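PDB 3H4Y: putative chemotaxis protein from Desulfovibrio vulgaris str. Hildenborough, which probably acts in chemotaxis as a phosphatase of the CheX family, whose members dephosphorylate the response regulator CheY. Local coordinates for residues A[29-34]-A[140-145]; A[59-64]-A[150-155]. One frame throughout, in Å; residues are numbered along the deposited sequence.

Interaction 1 (A[29-34]-A[140-145]); sequences PQPGKP and IPFLTN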
ATOM      1  N   PRO A  29     -14.723  10.372 -15.277  1.00 11.50           N
ATOM      2  CA  PRO A  29     -13.425   9.974 -15.819  1.00 11.43           C
ATOM      3  C   PRO A  29     -13.614   9.097 -17.062  1.00 11.72           C
ATOM      4  O   PRO A  29     -14.561   8.300 -17.123  1.00 12.31           O
ATOM      5  CB  PRO A  29     -12.807   9.181 -14.666  1.00 12.04           C
ATOM      6  CG  PRO A  29     -13.986   8.573 -14.000  1.00  9.80           C
ATOM      7  CD  PRO A  29     -15.115   9.531 -14.137  1.00 13.61           C
ATOM      8  N   GLN A  30     -12.707   9.242 -18.024  1.00  9.80           N
ATOM      9  CA  GLN A  30     -12.755   8.477 -19.266  1.00 10.69           C
ATOM     10  C   GLN A  30     -11.693   7.405 -19.220  1.00 10.34           C
ATOM     11  O   GLN A  30     -10.506   7.722 -19.217  1.00  9.30           O
ATOM     12  CB  GLN A  30     -12.479   9.417 -20.447  1.00 10.40           C
ATOM     13  CG  GLN A  30     -12.242   8.723 -21.796  1.00 14.25           C
ATOM     14  CD  GLN A  30     -13.483   8.013 -22.270  1.00 14.32           C
ATOM     15  OE1 GLN A  30     -14.509   8.653 -22.481  1.00 16.58           O
ATOM     16  NE2 GLN A  30     -13.407   6.676 -22.430  1.00 15.83           N
ATOM     17  N   PRO A  31     -12.087   6.130 -19.216  1.00  9.39           N
ATOM     18  CA  PRO A  31     -11.079   5.063 -19.264  1.00 10.33           C
ATOM     19  C   PRO A  31     -10.370   4.975 -20.612  1.00 12.45           C
ATOM     20  O   PRO A  31     -10.976   5.257 -21.674  1.00 12.45           O
ATOM     21  CB  PRO A  31     -11.906   3.794 -19.043  1.00 12.52           C
ATOM     22  CG  PRO A  31     -13.241   4.140 -19.529  1.00 10.99           C
ATOM     23  CD  PRO A  31     -13.457   5.591 -19.207  1.00 11.25           C
ATOM     24  N   GLY A  32      -9.091   4.622 -20.570  1.00 12.51           N
ATOM     25  CA  GLY A  32      -8.333   4.206 -21.731  1.00 11.81           C
ATOM     26  C   GLY A  32      -8.417   2.686 -21.817  1.00 11.20           C
ATOM     27  O   GLY A  32      -9.377   2.061 -21.315  1.00 13.78           O
ATOM     28  N   LYS A  33      -7.414   2.100 -22.443  1.00 13.42           N
ATOM     29  CA  LYS A  33      -7.421   0.662 -22.755  1.00 12.20           C
ATOM     30  C   LYS A  33      -6.919  -0.160 -21.601  1.00 10.30           C
ATOM     31  O   LYS A  33      -5.767  -0.012 -21.200  1.00 11.57           O
ATOM     32  CB  LYS A  33      -6.524   0.382 -23.961  1.00 12.89           C
ATOM     33  CG  LYS A  33      -6.672  -1.033 -24.498  1.00 15.73           C
ATOM     34  CD  LYS A  33      -5.987  -1.224 -25.841  1.00 21.60           C
ATOM     35  CE  LYS A  33      -4.483  -1.318 -25.717  1.00 26.59           C
ATOM     36  NZ  LYS A  33      -3.869  -1.296 -27.094  1.00 35.77           N
ATOM     37  N   PRO A  34      -7.745  -1.080 -21.066  1.00 10.20           N
ATOM     38  CA  PRO A  34      -7.195  -1.930 -20.037  1.00 11.34           C
ATOM     39  C   PRO A  34      -6.135  -2.868 -20.587  1.00 12.04           C
ATOM     40  O   PRO A  34      -6.185  -3.240 -21.762  1.00 14.08           O
ATOM     41  CB  PRO A  34      -8.423  -2.734 -19.564  1.00 12.80           C
ATOM     42  CG  PRO A  34      -9.550  -1.905 -19.902  1.00 14.56           C
ATOM     43  CD  PRO A  34      -9.194  -1.268 -21.198  1.00 12.23           C
ATOM     44  N   ILE A 140      -5.510   0.271 -15.748  1.00 10.47           N
ATOM     45  CA  ILE A 140      -6.459   1.014 -16.594  1.00  9.84           C
ATOM     46  C   ILE A 140      -6.148   2.487 -16.377  1.00  9.55           C
ATOM     47  O   ILE A 140      -6.300   3.007 -15.246  1.00  9.50           O
ATOM     48  CB  ILE A 140      -7.954   0.747 -16.261  1.00  9.69           C
ATOM     49  CG1 ILE A 140      -8.284  -0.751 -16.172  1.00 11.50           C
ATOM     50  CG2 ILE A 140      -8.903   1.482 -17.290  1.00 11.59           C
ATOM     51  CD1 ILE A 140      -9.591  -1.019 -15.455  1.00 14.20           C
ATOM     52  N   PRO A 141      -5.669   3.151 -17.436  1.00  8.97           N
ATOM     53  CA  PRO A 141      -5.513   4.595 -17.303  1.00 10.21           C
ATOM     54  C   PRO A 141      -6.883   5.282 -17.437  1.00 10.16           C
ATOM     55  O   PRO A 141      -7.758   4.813 -18.170  1.00  9.49           O
ATOM     56  CB  PRO A 141      -4.628   4.955 -18.480  1.00 13.09           C
ATOM     57  CG  PRO A 141      -4.982   3.931 -19.557  1.00 14.81           C
ATOM     58  CD  PRO A 141      -5.348   2.655 -18.791  1.00  7.81           C
ATOM     59  N   PHE A 142      -7.064   6.389 -16.726  1.00  9.31           N
ATOM     60  CA  PHE A 142      -8.228   7.251 -16.870  1.00  9.44           C
ATOM     61  C   PHE A 142      -7.770   8.703 -17.107  1.00 10.10           C
ATOM     62  O   PHE A 142      -6.727   9.138 -16.587  1.00 10.62           O
ATOM     63  CB  PHE A 142      -9.086   7.213 -15.606  1.00 10.07           C
ATOM     64  CG  PHE A 142      -9.785   5.919 -15.391  1.00  8.74           C
ATOM     65  CD1 PHE A 142      -9.113   4.832 -14.835  1.00  9.83           C
ATOM     66  CD2 PHE A 142     -11.137   5.778 -15.693  1.00  9.70           C
ATOM     67  CE1 PHE A 142      -9.779   3.638 -14.597  1.00 10.46           C
ATOM     68  CE2 PHE A 142     -11.806   4.625 -15.440  1.00  9.78           C
ATOM     69  CZ  PHE A 142     -11.142   3.537 -14.917  1.00 10.53           C
ATOM     70  N   LEU A 143      -8.547   9.428 -17.909  1.00  8.88           N
ATOM     71  CA  LEU A 143      -8.350  10.836 -18.106  1.00  8.32           C
ATOM     72  C   LEU A 143      -9.489  11.644 -17.483  1.00  7.93           C
ATOM     73  O   LEU A 143     -10.669  11.260 -17.544  1.00 10.14           O
ATOM     74  CB  LEU A 143      -8.275  11.169 -19.603  1.00  9.66           C
ATOM     75  CG  LEU A 143      -6.954  10.887 -20.318  1.00 18.27           C
ATOM     76  CD1 LEU A 143      -7.041  11.336 -21.773  1.00 24.38           C
ATOM     77  CD2 LEU A 143      -5.825  11.649 -19.666  1.00 31.10           C
ATOM     78  N   THR A 144      -9.141  12.819 -16.961  1.00  8.84           N
ATOM     79  CA  THR A 144     -10.113  13.805 -16.537  1.00  6.47           C
ATOM     80  C   THR A 144      -9.674  15.117 -17.201  1.00  6.38           C
ATOM     81  O   THR A 144      -8.591  15.189 -17.804  1.00  9.36           O
ATOM     82  CB  THR A 144     -10.147  14.024 -15.017  1.00  8.30           C
ATOM     83  OG1 THR A 144      -8.956  14.699 -14.594  1.00  8.64           O
ATOM     84  CG2 THR A 144     -10.260  12.672 -14.240  1.00  9.68           C
ATOM     85  N   ASN A 145     -10.499  16.141 -17.046  1.00  8.55           N
ATOM     86  CA  ASN A 145     -10.133  17.455 -17.587  1.00  9.24           C
ATOM     87  C   ASN A 145      -8.854  18.029 -16.984  1.00  9.91           C
ATOM     88  O   ASN A 145      -8.222  18.915 -17.588  1.00  8.58           O
ATOM     89  CB  ASN A 145     -11.255  18.451 -17.367  1.00 11.66           C
ATOM     90  CG  ASN A 145     -12.516  18.107 -18.131  1.00 16.41           C
ATOM     91  OD1 ASN A 145     -12.516  17.317 -19.101  1.00 14.50           O
ATOM     92  ND2 ASN A 145     -13.624  18.683 -17.671  1.00 21.78           N
TER
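An antiparallel edge pairing joins strand 30-37, outermost within the chain in the six-stranded sheet, to strand 137-144, where Q30 faces L143 and P31 faces F142. Q30 and L143 form the hydrogen-bonded pair: Q30 N reaches L143 O at 2.9 Å, and L143 N returns to Q30 O. G32 N continues the pattern onto P141 O at 2.8 Å. The prolines P29 and P31 fall beside these donors, so their lack of an N-H costs the pairing nothing.

On the face of P31 and F142, P31 CB lies 3.7 Å from F142 CE2, and P29 CB approaches the same ring obliquely at CD2. The ring gets there because F142 CG stands anti to its carbonyl carbon (chi1 -70°). At the far end, P34 CB packs on I140 CG1 at 3.9 Å; helix 10-25 covers I140 and F142 from this side. On the face of Q30 and L143, Q30 folds back at chi2 (66°), and its NE2 donates to P31 O at 2.9 Å, on a lone pair and in both the carbonyl and amide planes. The contact thus adds an outermost strand, antiparallel, to a sheet whose P31 and F142 face is covered by helix 10-25, as in an alpha/beta sandwich.

Interaction 2 (A[59-64]-A[150-155]); sequences SISVTF and TVEFCF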
ATOM      1  N   SER A  59      -3.944  -6.857  -4.582  1.00  8.74           N
ATOM      2  CA  SER A  59      -3.991  -5.432  -4.336  1.00  8.93           C
ATOM      3  C   SER A  59      -4.895  -4.686  -5.285  1.00  9.74           C
ATOM      4  O   SER A  59      -5.170  -5.122  -6.417  1.00  9.09           O
ATOM      5  CB  SER A  59      -2.586  -4.848  -4.517  1.00 12.63           C
ATOM      6  OG  SER A  59      -1.631  -5.545  -3.758  1.00 13.45           O
ATOM      7  N   ILE A  60      -5.348  -3.522  -4.803  1.00  9.49           N
ATOM      8  CA  ILE A  60      -6.022  -2.525  -5.651  1.00  9.77           C
ATOM      9  C   ILE A  60      -5.262  -1.238  -5.381  1.00 10.09           C
ATOM     10  O   ILE A  60      -4.990  -0.895  -4.225  1.00 10.18           O
ATOM     11  CB  ILE A  60      -7.498  -2.363  -5.282  1.00 10.03           C
ATOM     12  CG1 ILE A  60      -8.306  -3.614  -5.617  1.00  9.88           C
ATOM     13  CG2 ILE A  60      -8.084  -1.087  -5.990  1.00  9.52           C
ATOM     14  CD1 ILE A  60      -9.802  -3.611  -5.115  1.00 11.03           C
ATOM     15  N   SER A  61      -4.944  -0.465  -6.422  1.00  9.84           N
ATOM     16  CA  SER A  61      -4.339   0.833  -6.187  1.00  8.76           C
ATOM     17  C   SER A  61      -4.874   1.855  -7.206  1.00 10.02           C
ATOM     18  O   SER A  61      -5.351   1.493  -8.273  1.00  9.20           O
ATOM     19  CB  SER A  61      -2.818   0.768  -6.268  1.00  9.55           C
ATOM     20  OG  SER A  61      -2.372   0.329  -7.528  1.00 10.49           O
ATOM     21  N   VAL A  62      -4.772   3.135  -6.836  1.00  9.49           N
ATOM     22  CA  VAL A  62      -5.107   4.262  -7.709  1.00  8.81           C
ATOM     23  C   VAL A  62      -3.966   5.272  -7.564  1.00  7.69           C
ATOM     24  O   VAL A  62      -3.611   5.636  -6.436  1.00  8.99           O
ATOM     25  CB  VAL A  62      -6.445   4.916  -7.325  1.00  9.60           C
ATOM     26  CG1 VAL A  62      -6.894   5.915  -8.435  1.00 11.52           C
ATOM     27  CG2 VAL A  62      -7.521   3.853  -7.164  1.00 11.11           C
ATOM     28  N   THR A  63      -3.400   5.708  -8.685  1.00  8.44           N
ATOM     29  CA  THR A  63      -2.257   6.615  -8.732  1.00  6.44           C
ATOM     30  C   THR A  63      -2.620   7.808  -9.606  1.00  7.77           C
ATOM     31  O   THR A  63      -2.942   7.661 -10.784  1.00  9.05           O
ATOM     32  CB  THR A  63      -1.028   5.895  -9.306  1.00  7.56           C
ATOM     33  OG1 THR A  63      -0.685   4.806  -8.422  1.00  8.62           O
ATOM     34  CG2 THR A  63       0.143   6.848  -9.523  1.00  9.17           C
ATOM     35  N   PHE A  64      -2.538   8.981  -9.012  1.00  8.21           N
ATOM     36  CA  PHE A  64      -2.950  10.215  -9.638  1.00  8.88           C
ATOM     37  C   PHE A  64      -1.772  11.131  -9.938  1.00  9.38           C
ATOM     38  O   PHE A  64      -0.837  11.234  -9.135  1.00 10.02           O
ATOM     39  CB  PHE A  64      -3.840  11.019  -8.660  1.00  9.32           C
ATOM     40  CG  PHE A  64      -5.184  10.417  -8.336  1.00  9.19           C
ATOM     41  CD1 PHE A  64      -5.337   9.515  -7.284  1.00 12.44           C
ATOM     42  CD2 PHE A  64      -6.302  10.785  -9.060  1.00  9.88           C
ATOM     43  CE1 PHE A  64      -6.630   8.987  -6.999  1.00 14.13           C
ATOM     44  CE2 PHE A  64      -7.588  10.262  -8.767  1.00 14.63           C
ATOM     45  CZ  PHE A  64      -7.719   9.345  -7.775  1.00 13.92           C
ATOM     46  N   THR A 150      -4.259   6.206 -12.792  1.00  9.39           N
ATOM     47  CA  THR A 150      -4.228   4.803 -13.180  1.00  7.57           C
ATOM     48  C   THR A 150      -4.735   3.921 -12.060  1.00  9.19           C
ATOM     49  O   THR A 150      -4.272   4.043 -10.919  1.00 10.05           O
ATOM     50  CB  THR A 150      -2.811   4.356 -13.583  1.00 12.05           C
ATOM     51  OG1 THR A 150      -2.391   5.121 -14.715  1.00 15.98           O
ATOM     52  CG2 THR A 150      -2.758   2.888 -13.907  1.00 11.95           C
ATOM     53  N   VAL A 151      -5.690   3.067 -12.391  1.00  7.89           N
ATOM     54  CA  VAL A 151      -6.215   2.062 -11.474  1.00  7.70           C
ATOM     55  C   VAL A 151      -5.542   0.703 -11.765  1.00 10.07           C
ATOM     56  O   VAL A 151      -5.437   0.289 -12.928  1.00  9.37           O
ATOM     57  CB  VAL A 151      -7.759   1.913 -11.585  1.00  7.71           C
ATOM     58  CG1 VAL A 151      -8.282   0.730 -10.687  1.00  8.42           C
ATOM     59  CG2 VAL A 151      -8.455   3.239 -11.243  1.00  8.55           C
ATOM     60  N   GLU A 152      -5.029   0.048 -10.712  1.00  8.46           N
ATOM     61  CA  GLU A 152      -4.418  -1.275 -10.860  1.00  8.44           C
ATOM     62  C   GLU A 152      -5.101  -2.293  -9.951  1.00  9.14           C
ATOM     63  O   GLU A 152      -5.662  -1.945  -8.931  1.00  9.02           O
ATOM     64  CB  GLU A 152      -2.911  -1.252 -10.554  1.00  8.79           C
ATOM     65  CG  GLU A 152      -2.084  -0.440 -11.471  1.00  9.93           C
ATOM     66  CD  GLU A 152      -0.617  -0.781 -11.282  1.00 11.82           C
ATOM     67  OE1 GLU A 152      -0.178  -0.920 -10.110  1.00 12.15           O
ATOM     68  OE2 GLU A 152       0.115  -0.916 -12.290  1.00 14.51           O
ATOM     69  N   PHE A 153      -5.001  -3.560 -10.341  1.00  9.55           N
ATOM     70  CA  PHE A 153      -5.624  -4.686  -9.638  1.00  8.46           C
ATOM     71  C   PHE A 153      -4.790  -5.904  -9.950  1.00  9.98           C
ATOM     72  O   PHE A 153      -4.398  -6.114 -11.104  1.00  9.97           O
ATOM     73  CB  PHE A 153      -7.045  -4.914 -10.225  1.00  9.52           C
ATOM     74  CG  PHE A 153      -7.746  -6.209  -9.823  1.00  9.40           C
ATOM     75  CD1 PHE A 153      -7.993  -6.558  -8.496  1.00 10.99           C
ATOM     76  CD2 PHE A 153      -8.266  -7.019 -10.820  1.00  9.88           C
ATOM     77  CE1 PHE A 153      -8.692  -7.707  -8.175  1.00 11.73           C
ATOM     78  CE2 PHE A 153      -8.966  -8.163 -10.519  1.00 13.91           C
ATOM     79  CZ  PHE A 153      -9.179  -8.505  -9.188  1.00 12.56           C
ATOM     80  N   CYS A 154      -4.526  -6.710  -8.927  1.00  8.87           N
ATOM     81  CA  CYS A 154      -3.885  -8.005  -9.166  1.00  8.35           C
ATOM     82  C   CYS A 154      -4.301  -8.975  -8.093  1.00  8.76           C
ATOM     83  O   CYS A 154      -4.749  -8.577  -7.008  1.00  9.23           O
ATOM     84  CB  CYS A 154      -2.366  -7.861  -9.166  1.00  8.16           C
ATOM     85  SG  CYS A 154      -1.636  -7.289  -7.596  1.00 11.03           S
ATOM     86  N   PHE A 155      -4.191 -10.264  -8.405  1.00  9.81           N
ATOM     87  CA  PHE A 155      -4.371 -11.298  -7.396  1.00  8.42           C
ATOM     88  C   PHE A 155      -3.592 -12.541  -7.837  1.00 10.17           C
ATOM     89  O   PHE A 155      -3.281 -12.713  -9.019  1.00 11.26           O
ATOM     90  CB  PHE A 155      -5.858 -11.661  -7.109  1.00  9.06           C
ATOM     91  CG  PHE A 155      -6.595 -12.219  -8.298  1.00 13.47           C
ATOM     92  CD1 PHE A 155      -6.511 -13.556  -8.627  1.00 15.01           C
ATOM     93  CD2 PHE A 155      -7.374 -11.391  -9.079  1.00 18.95           C
ATOM     94  CE1 PHE A 155      -7.187 -14.061  -9.727  1.00 18.96           C
ATOM     95  CE2 PHE A 155      -8.074 -11.881 -10.169  1.00 19.49           C
ATOM     96  CZ  PHE A 155      -7.978 -13.219 -10.500  1.00 19.55           C
TER
HETATM   97  O   HOH W   1      -2.179   2.518  -9.230  1.00 10.45           O
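S61 turns its OG into the crowded position between backbone N and carbonyl carbon (chi1 60°), which brings it to 3.5 Å from E152 CB, in van der Waals contact; E152 sets CG anti to its own carbonyl carbon (chi1 -64°), and its chain runs on to leave OE1 3.6 Å from S61 OG. The pair lies at the middle of a regular antiparallel junction in the central sheet of this CheX-family fold, between strands 58-64 and 147-155, whose local directions are 166° apart. Three hydrogen-bonded pairs, S59 with C154, S61 with E152 and T63 with T150, each close two backbone bonds, among them E152 N to S61 O at 2.9 Å and T150 N to T63 O at 2.8 Å. The intervening pairs I60-F153 and V62-V151 turn to the opposite face, where helix 84-109 covers I60, V62 and F153. There V62 CG1 and V151 CG2 meet at 4.2 Å with their side chains lying side by side, whereas I60 CG1 comes obliquely to F153 CD1.

The face of S59, S61, T63, T150, E152 and C154 is polar yet largely buried, and several of its groups are held from beyond the two strands: S61 OG bonds to H131 NE2, T63 OG1 to S47 OG, and E152 OE2 to N40 ND2. S59 also packs against T118 of the second subunit. One water ties the two strands together on this face, 2.8 Å from both S61 OG and T63 OG1, and it donates a hydrogen bond to T150 O at 3.1 Å.

In the fold
I140 N of interaction 1 lies 2.8 Å from V151 O of interaction 2, a probable hydrogen bond, and F142 CE1 packs 3.6 Å from V151 CG2, so the seam between the two contacts is direct. Their centres lie about 13 Å apart, and their segments alternate along the chain. Strands 137-144 and 147-155 follow one another and sit side by side; interaction 1 adds the outermost strand on one flank of this pair, and interaction 2 joins its other flank to strand 58-64. A bound methylpentanediol, probably from the crystallisation liquor, lies about 3 Å from the F153 side chain at its nearest atoms, and F155 N hydrogen-bonds to its O2.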